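Local coordinates for protein Rna-directed RNA polymerase (Infectious pancreatic necrosis virus, PDB 3ZED) that probably synthesises viral RNA from an RNA template, acting as the polymerase of a birnavirus both free and covalently linked to the genome, at residues B[406-419]-B[469-483]. Residues are numbered along the deposited sequence; the frame is centred on the assembly and turned at random.
Sequences GEANCTPQHMQAMM and QGSGNAFTFLNNHLM. With K (potassium ion), chain K.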
ATOM      1  N   GLY B 406      -0.032  10.849   4.615  1.00 37.52           N
ATOM      2  CA  GLY B 406      -1.064  10.566   3.614  1.00 37.27           C
ATOM      3  C   GLY B 406      -2.433  10.104   4.075  1.00 40.48           C
ATOM      4  O   GLY B 406      -3.425  10.819   3.905  1.00 39.02           O
ATOM      5  N   GLU B 407      -2.481   8.876   4.623  1.00 37.78           N
ATOM      6  CA  GLU B 407      -3.651   8.143   5.126  1.00 38.92           C
ATOM      7  C   GLU B 407      -4.595   8.994   6.010  1.00 43.46           C
ATOM      8  O   GLU B 407      -5.813   8.833   5.921  1.00 43.78           O
ATOM      9  CB  GLU B 407      -3.188   6.909   5.929  1.00 39.87           C
ATOM     10  CG  GLU B 407      -2.617   5.780   5.076  1.00 47.79           C
ATOM     11  CD  GLU B 407      -1.120   5.796   4.807  1.00 68.45           C
ATOM     12  OE1 GLU B 407      -0.534   6.897   4.710  1.00 64.29           O
ATOM     13  OE2 GLU B 407      -0.528   4.698   4.682  1.00 60.11           O
ATOM     14  N   ALA B 408      -4.037   9.907   6.830  1.00 40.76           N
ATOM     15  CA  ALA B 408      -4.793  10.776   7.755  1.00 40.06           C
ATOM     16  C   ALA B 408      -5.679  11.790   7.020  1.00 43.90           C
ATOM     17  O   ALA B 408      -6.631  12.301   7.620  1.00 44.69           O
ATOM     18  CB  ALA B 408      -3.830  11.510   8.696  1.00 40.26           C
ATOM     19  N   ASN B 409      -5.378  12.089   5.735  1.00 40.11           N
ATOM     20  CA  ASN B 409      -6.140  13.043   4.894  1.00 39.44           C
ATOM     21  C   ASN B 409      -7.381  12.390   4.248  1.00 43.18           C
ATOM     22  O   ASN B 409      -8.218  13.079   3.656  1.00 41.18           O
ATOM     23  CB  ASN B 409      -5.249  13.601   3.784  1.00 36.71           C
ATOM     24  CG  ASN B 409      -4.090  14.424   4.282  1.00 43.96           C
ATOM     25  OD1 ASN B 409      -4.214  15.606   4.598  1.00 39.50           O
ATOM     26  ND2 ASN B 409      -2.926  13.832   4.319  1.00 34.23           N
ATOM     27  N   CYS B 410      -7.467  11.060   4.321  1.00 40.95           N
ATOM     28  CA  CYS B 410      -8.547  10.310   3.692  1.00 41.74           C
ATOM     29  C   CYS B 410      -9.868  10.408   4.449  1.00 48.09           C
ATOM     30  O   CYS B 410      -9.915  10.235   5.665  1.00 49.54           O
ATOM     31  CB  CYS B 410      -8.132   8.858   3.504  1.00 40.86           C
ATOM     32  SG  CYS B 410      -9.152   7.945   2.327  1.00 45.20           S
ATOM     33  N   THR B 411     -10.943  10.722   3.710  1.00 45.29           N
ATOM     34  CA  THR B 411     -12.306  10.722   4.223  1.00 46.19           C
ATOM     35  C   THR B 411     -12.976   9.432   3.722  1.00 52.10           C
ATOM     36  O   THR B 411     -12.569   8.929   2.663  1.00 50.85           O
ATOM     37  CB  THR B 411     -13.120  11.962   3.782  1.00 49.00           C
ATOM     38  OG1 THR B 411     -13.383  11.870   2.381  1.00 41.51           O
ATOM     39  CG2 THR B 411     -12.456  13.290   4.150  1.00 49.09           C
ATOM     40  N   PRO B 412     -14.046   8.908   4.383  1.00 49.24           N
ATOM     41  CA  PRO B 412     -14.733   7.728   3.824  1.00 49.12           C
ATOM     42  C   PRO B 412     -15.200   7.989   2.380  1.00 50.54           C
ATOM     43  O   PRO B 412     -15.190   7.070   1.563  1.00 50.01           O
ATOM     44  CB  PRO B 412     -15.905   7.516   4.786  1.00 52.62           C
ATOM     45  CG  PRO B 412     -15.425   8.125   6.092  1.00 57.81           C
ATOM     46  CD  PRO B 412     -14.670   9.346   5.650  1.00 52.10           C
ATOM     47  N   GLN B 413     -15.498   9.269   2.051  1.00 46.18           N
ATOM     48  CA  GLN B 413     -15.952   9.732   0.737  1.00 46.65           C
ATOM     49  C   GLN B 413     -14.870   9.604  -0.338  1.00 49.69           C
ATOM     50  O   GLN B 413     -15.215   9.385  -1.495  1.00 51.79           O
ATOM     51  CB  GLN B 413     -16.486  11.173   0.804  1.00 49.15           C
ATOM     52  CG  GLN B 413     -17.887  11.270   1.487  1.00 50.81           C
ATOM     53  CD  GLN B 413     -17.837  11.114   3.007  1.00 60.18           C
ATOM     54  OE1 GLN B 413     -16.805  11.360   3.657  1.00 51.62           O
ATOM     55  NE2 GLN B 413     -18.927  10.658   3.605  1.00 50.49           N
ATOM     56  N   HIS B 414     -13.580   9.708   0.028  1.00 43.50           N
ATOM     57  CA  HIS B 414     -12.481   9.475  -0.921  1.00 41.56           C
ATOM     58  C   HIS B 414     -12.487   8.005  -1.351  1.00 44.88           C
ATOM     59  O   HIS B 414     -12.396   7.713  -2.543  1.00 44.78           O
ATOM     60  CB  HIS B 414     -11.122   9.826  -0.309  1.00 39.91           C
ATOM     61  CG  HIS B 414     -10.837  11.287  -0.238  1.00 42.80           C
ATOM     62  ND1 HIS B 414     -10.923  11.972   0.961  1.00 44.80           N
ATOM     63  CD2 HIS B 414     -10.442  12.144  -1.212  1.00 43.58           C
ATOM     64  CE1 HIS B 414     -10.587  13.227   0.683  1.00 44.14           C
ATOM     65  NE2 HIS B 414     -10.286  13.379  -0.612  1.00 44.07           N
ATOM     66  N   MET B 415     -12.633   7.081  -0.374  1.00 39.88           N
ATOM     67  CA  MET B 415     -12.671   5.649  -0.678  1.00 39.35           C
ATOM     68  C   MET B 415     -13.933   5.297  -1.466  1.00 45.72           C
ATOM     69  O   MET B 415     -13.877   4.448  -2.352  1.00 45.57           O
ATOM     70  CB  MET B 415     -12.578   4.808   0.600  1.00 40.44           C
ATOM     71  CG  MET B 415     -12.592   3.327   0.321  1.00 41.99           C
ATOM     72  SD  MET B 415     -12.015   2.390   1.719  1.00 44.99           S
ATOM     73  CE  MET B 415     -12.456   0.768   1.168  1.00 41.89           C
ATOM     74  N   GLN B 416     -15.064   5.957  -1.145  1.00 43.41           N
ATOM     75  CA  GLN B 416     -16.321   5.750  -1.845  1.00 43.86           C
ATOM     76  C   GLN B 416     -16.173   6.123  -3.336  1.00 47.53           C
ATOM     77  O   GLN B 416     -16.687   5.401  -4.187  1.00 45.97           O
ATOM     78  CB  GLN B 416     -17.427   6.565  -1.182  1.00 45.60           C
ATOM     79  CG  GLN B 416     -18.817   6.207  -1.691  1.00 47.47           C
ATOM     80  CD  GLN B 416     -19.857   6.944  -0.920  1.00 56.27           C
ATOM     81  OE1 GLN B 416     -19.852   8.177  -0.859  1.00 49.00           O
ATOM     82  NE2 GLN B 416     -20.760   6.206  -0.309  1.00 44.23           N
ATOM     83  N   ALA B 417     -15.469   7.238  -3.639  1.00 46.18           N
ATOM     84  CA  ALA B 417     -15.195   7.687  -5.018  1.00 45.88           C
ATOM     85  C   ALA B 417     -14.288   6.667  -5.744  1.00 48.52           C
ATOM     86  O   ALA B 417     -14.495   6.401  -6.931  1.00 50.03           O
ATOM     87  CB  ALA B 417     -14.557   9.070  -5.014  1.00 45.48           C
ATOM     88  N   MET B 418     -13.330   6.059  -5.021  1.00 43.61           N
ATOM     89  CA  MET B 418     -12.465   5.008  -5.595  1.00 41.09           C
ATOM     90  C   MET B 418     -13.336   3.767  -5.916  1.00 44.99           C
ATOM     91  O   MET B 418     -13.174   3.171  -6.984  1.00 45.49           O
ATOM     92  CB  MET B 418     -11.307   4.657  -4.651  1.00 41.00           C
ATOM     93  CG  MET B 418     -10.426   3.484  -5.146  1.00 43.19           C
ATOM     94  SD  MET B 418      -9.805   3.646  -6.852  1.00 45.92           S
ATOM     95  CE  MET B 418      -8.805   5.171  -6.718  1.00 40.29           C
ATOM     96  N   MET B 419     -14.264   3.406  -5.002  1.00 40.21           N
ATOM     97  CA  MET B 419     -15.206   2.283  -5.190  1.00 41.06           C
ATOM     98  C   MET B 419     -16.087   2.530  -6.416  1.00 45.22           C
ATOM     99  O   MET B 419     -16.338   1.599  -7.190  1.00 45.15           O
ATOM    100  CB  MET B 419     -16.081   2.063  -3.930  1.00 43.14           C
ATOM    101  CG  MET B 419     -15.358   1.314  -2.830  1.00 45.01           C
ATOM    102  SD  MET B 419     -14.904  -0.368  -3.315  1.00 47.70           S
ATOM    103  CE  MET B 419     -14.741  -1.136  -1.696  1.00 44.21           C
ATOM    104  N   GLN B 469      -7.787   6.983   6.819  1.00 42.89           N
ATOM    105  CA  GLN B 469      -7.826   5.562   6.477  1.00 42.47           C
ATOM    106  C   GLN B 469      -6.757   4.812   7.255  1.00 47.98           C
ATOM    107  O   GLN B 469      -5.677   5.339   7.524  1.00 45.53           O
ATOM    108  CB  GLN B 469      -7.695   5.308   4.961  1.00 42.03           C
ATOM    109  CG  GLN B 469      -6.320   5.615   4.365  1.00 41.70           C
ATOM    110  CD  GLN B 469      -6.091   4.989   3.013  1.00 47.74           C
ATOM    111  OE1 GLN B 469      -6.680   3.956   2.653  1.00 46.93           O
ATOM    112  NE2 GLN B 469      -5.225   5.608   2.226  1.00 35.89           N
ATOM    113  N   GLY B 470      -7.071   3.581   7.603  1.00 48.07           N
ATOM    114  CA  GLY B 470      -6.140   2.746   8.333  1.00 49.29           C
ATOM    115  C   GLY B 470      -5.022   2.288   7.431  1.00 54.41           C
ATOM    116  O   GLY B 470      -5.274   1.559   6.468  1.00 56.00           O
ATOM    117  N   SER B 471      -3.785   2.719   7.734  1.00 49.27           N
ATOM    118  CA  SER B 471      -2.567   2.384   6.980  1.00 46.87           C
ATOM    119  C   SER B 471      -2.321   0.881   6.956  1.00 50.31           C
ATOM    120  O   SER B 471      -2.173   0.240   7.993  1.00 49.87           O
ATOM    121  CB  SER B 471      -1.357   3.094   7.574  1.00 48.22           C
ATOM    122  OG  SER B 471      -0.220   2.933   6.736  1.00 50.02           O
ATOM    123  N   GLY B 472      -2.299   0.328   5.762  1.00 48.33           N
ATOM    124  CA  GLY B 472      -2.108  -1.101   5.574  1.00 48.32           C
ATOM    125  C   GLY B 472      -3.364  -1.791   5.080  1.00 54.12           C
ATOM    126  O   GLY B 472      -3.283  -2.929   4.609  1.00 56.12           O
ATOM    127  N   ASN B 473      -4.541  -1.120   5.145  1.00 48.55           N
ATOM    128  CA  ASN B 473      -5.771  -1.717   4.624  1.00 47.98           C
ATOM    129  C   ASN B 473      -5.607  -1.934   3.102  1.00 49.37           C
ATOM    130  O   ASN B 473      -4.755  -1.298   2.479  1.00 48.48           O
ATOM    131  CB  ASN B 473      -7.029  -0.875   4.978  1.00 48.35           C
ATOM    132  CG  ASN B 473      -7.422   0.202   3.981  1.00 52.64           C
ATOM    133  OD1 ASN B 473      -8.079  -0.054   2.974  1.00 46.59           O
ATOM    134  ND2 ASN B 473      -7.068   1.432   4.259  1.00 38.47           N
ATOM    135  N   ALA B 474      -6.404  -2.847   2.513  1.00 45.19           N
ATOM    136  CA  ALA B 474      -6.360  -3.238   1.096  1.00 41.93           C
ATOM    137  C   ALA B 474      -6.449  -2.035   0.126  1.00 43.45           C
ATOM    138  O   ALA B 474      -5.885  -2.093  -0.960  1.00 43.16           O
ATOM    139  CB  ALA B 474      -7.477  -4.223   0.808  1.00 42.83           C
ATOM    140  N   PHE B 475      -7.114  -0.950   0.523  1.00 39.52           N
ATOM    141  CA  PHE B 475      -7.278   0.231  -0.339  1.00 38.27           C
ATOM    142  C   PHE B 475      -6.281   1.362  -0.029  1.00 40.73           C
ATOM    143  O   PHE B 475      -6.442   2.452  -0.576  1.00 41.31           O
ATOM    144  CB  PHE B 475      -8.733   0.747  -0.248  1.00 40.22           C
ATOM    145  CG  PHE B 475      -9.692   0.054  -1.212  1.00 42.48           C
ATOM    146  CD1 PHE B 475      -9.838  -1.332  -1.206  1.00 45.69           C
ATOM    147  CD2 PHE B 475     -10.435   0.788  -2.125  1.00 44.43           C
ATOM    148  CE1 PHE B 475     -10.694  -1.972  -2.115  1.00 47.13           C
ATOM    149  CE2 PHE B 475     -11.296   0.152  -3.023  1.00 47.75           C
ATOM    150  CZ  PHE B 475     -11.418  -1.222  -3.014  1.00 46.50           C
ATOM    151  N   THR B 476      -5.229   1.107   0.786  1.00 36.80           N
ATOM    152  CA  THR B 476      -4.271   2.158   1.171  1.00 37.31           C
ATOM    153  C   THR B 476      -3.695   2.892  -0.082  1.00 40.38           C
ATOM    154  O   THR B 476      -3.842   4.121  -0.189  1.00 41.49           O
ATOM    155  CB  THR B 476      -3.152   1.620   2.101  1.00 43.27           C
ATOM    156  OG1 THR B 476      -3.743   1.097   3.302  1.00 41.90           O
ATOM    157  CG2 THR B 476      -2.145   2.718   2.488  1.00 39.71           C
ATOM    158  N   PHE B 477      -3.071   2.141  -1.005  1.00 35.12           N
ATOM    159  CA  PHE B 477      -2.479   2.695  -2.240  1.00 33.63           C
ATOM    160  C   PHE B 477      -3.521   3.468  -3.062  1.00 36.57           C
ATOM    161  O   PHE B 477      -3.251   4.600  -3.485  1.00 35.32           O
ATOM    162  CB  PHE B 477      -1.855   1.572  -3.123  1.00 34.57           C
ATOM    163  CG  PHE B 477      -1.403   2.069  -4.489  1.00 36.50           C
ATOM    164  CD1 PHE B 477      -2.305   2.163  -5.551  1.00 41.10           C
ATOM    165  CD2 PHE B 477      -0.084   2.455  -4.707  1.00 38.78           C
ATOM    166  CE1 PHE B 477      -1.910   2.700  -6.783  1.00 42.69           C
ATOM    167  CE2 PHE B 477       0.315   2.984  -5.946  1.00 41.75           C
ATOM    168  CZ  PHE B 477      -0.600   3.112  -6.965  1.00 41.06           C
ATOM    169  N   LEU B 478      -4.685   2.818  -3.332  1.00 33.70           N
ATOM    170  CA  LEU B 478      -5.751   3.370  -4.175  1.00 34.81           C
ATOM    171  C   LEU B 478      -6.309   4.683  -3.635  1.00 37.57           C
ATOM    172  O   LEU B 478      -6.428   5.647  -4.387  1.00 36.91           O
ATOM    173  CB  LEU B 478      -6.900   2.344  -4.375  1.00 35.72           C
ATOM    174  CG  LEU B 478      -6.553   1.096  -5.188  1.00 39.09           C
ATOM    175  CD1 LEU B 478      -7.657   0.069  -5.126  1.00 38.44           C
ATOM    176  CD2 LEU B 478      -6.230   1.446  -6.624  1.00 40.93           C
ATOM    177  N   ASN B 479      -6.615   4.732  -2.338  1.00 35.84           N
ATOM    178  CA  ASN B 479      -7.147   5.940  -1.700  1.00 36.36           C
ATOM    179  C   ASN B 479      -6.100   7.063  -1.678  1.00 38.29           C
ATOM    180  O   ASN B 479      -6.448   8.200  -1.933  1.00 38.15           O
ATOM    181  CB  ASN B 479      -7.644   5.636  -0.285  1.00 36.51           C
ATOM    182  CG  ASN B 479      -8.812   4.692  -0.226  1.00 45.68           C
ATOM    183  OD1 ASN B 479      -9.573   4.555  -1.180  1.00 40.38           O
ATOM    184  ND2 ASN B 479      -9.000   4.047   0.917  1.00 38.70           N
ATOM    185  N   ASN B 480      -4.832   6.742  -1.408  1.00 34.66           N
ATOM    186  CA  ASN B 480      -3.755   7.739  -1.423  1.00 34.01           C
ATOM    187  C   ASN B 480      -3.532   8.266  -2.842  1.00 37.96           C
ATOM    188  O   ASN B 480      -3.356   9.470  -3.027  1.00 38.03           O
ATOM    189  CB  ASN B 480      -2.459   7.138  -0.866  1.00 34.07           C
ATOM    190  CG  ASN B 480      -2.388   7.095   0.647  1.00 45.20           C
ATOM    191  OD1 ASN B 480      -3.202   7.673   1.354  1.00 38.74           O
ATOM    192  ND2 ASN B 480      -1.414   6.394   1.176  1.00 36.00           N
ATOM    193  N   HIS B 481      -3.590   7.364  -3.860  1.00 35.20           N
ATOM    194  CA  HIS B 481      -3.421   7.737  -5.271  1.00 33.94           C
ATOM    195  C   HIS B 481      -4.536   8.699  -5.723  1.00 41.17           C
ATOM    196  O   HIS B 481      -4.265   9.636  -6.478  1.00 41.99           O
ATOM    197  CB  HIS B 481      -3.377   6.475  -6.149  1.00 33.93           C
ATOM    198  CG  HIS B 481      -2.790   6.695  -7.517  1.00 36.27           C
ATOM    199  ND1 HIS B 481      -1.446   6.444  -7.778  1.00 36.47           N
ATOM    200  CD2 HIS B 481      -3.393   7.089  -8.664  1.00 37.57           C
ATOM    201  CE1 HIS B 481      -1.283   6.677  -9.073  1.00 35.71           C
ATOM    202  NE2 HIS B 481      -2.420   7.095  -9.643  1.00 36.93           N
ATOM    203  N   LEU B 482      -5.775   8.489  -5.235  1.00 39.64           N
ATOM    204  CA  LEU B 482      -6.901   9.373  -5.546  1.00 40.25           C
ATOM    205  C   LEU B 482      -6.669  10.785  -4.931  1.00 40.80           C
ATOM    206  O   LEU B 482      -6.908  11.802  -5.598  1.00 38.76           O
ATOM    207  CB  LEU B 482      -8.222   8.750  -5.070  1.00 41.67           C
ATOM    208  CG  LEU B 482      -9.502   9.632  -5.037  1.00 48.67           C
ATOM    209  CD1 LEU B 482      -9.710  10.386  -6.343  1.00 50.46           C
ATOM    210  CD2 LEU B 482     -10.696   8.762  -4.884  1.00 53.32           C
ATOM    211  N   MET B 483      -6.194  10.842  -3.688  1.00 37.05           N
ATOM    212  CA  MET B 483      -5.900  12.120  -3.020  1.00 37.33           C
ATOM    213  C   MET B 483      -4.819  12.899  -3.774  1.00 41.07           C
ATOM    214  O   MET B 483      -5.000  14.095  -4.005  1.00 41.65           O
ATOM    215  CB  MET B 483      -5.538  11.915  -1.557  1.00 38.75           C
ATOM    216  CG  MET B 483      -6.733  11.474  -0.734  1.00 42.90           C
ATOM    217  SD  MET B 483      -6.430  11.486   1.042  1.00 46.74           S
ATOM    218  CE  MET B 483      -5.309  10.102   1.204  1.00 41.97           C
TER
HETATM  219  K     K K1002      -5.917  17.301   5.985  1.00 43.70           K
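The F475 ring is sandwiched: M415 CE lies over one face, 3.7 Å from F475 CG, L478 CD1 covers the opposite face, and N479 OD1 sits at the edge in plane. M419 SD and CE reach the CZ corner obliquely, a Met-aromatic contact like that of M415. M415 gets there fully extended, CG anti to the backbone N (chi1 -179°), and its sulfur also takes a weak bond from N479 ND2. The second flat group, the H414 ring, carries M483 on one face, with SD almost on the ring normal 4.4 Å from the centroid and CG nearer the rim. T411 N donates to H414 ND1, fixing the ring, and H414 N donates back to T411 OG1, a capping box starting helix 412-419. M483 bends at chi3 (-71°), bringing CE to C410 CB. M418, bent at chi2 and chi3, brings CG against L478 CB at 3.8 Å, and L482 CD2 touches A417 CB. N479 OD1 is buried without a polar partner, whereas N479 ND2 and N473 ND2 grip Q469 OE1 from opposite faces. Q469 N donates to E407 O (2.9 Å), and S471 OG to E407 OE2 (2.7 Å), met from above the carboxylate plane. N409 OD1 binds potassium at 2.8 Å, in a site completed by V177, N182, N184, G512 and N514; N409 ND2 donates to E404 O and G406 O. Helices 412-419 and 476-483, axes 9.2 Å apart, cross at 100° where loop and helix 469-483, consistent with polymerase motif B, pack across the segment following probable motif A in the birnavirus palm.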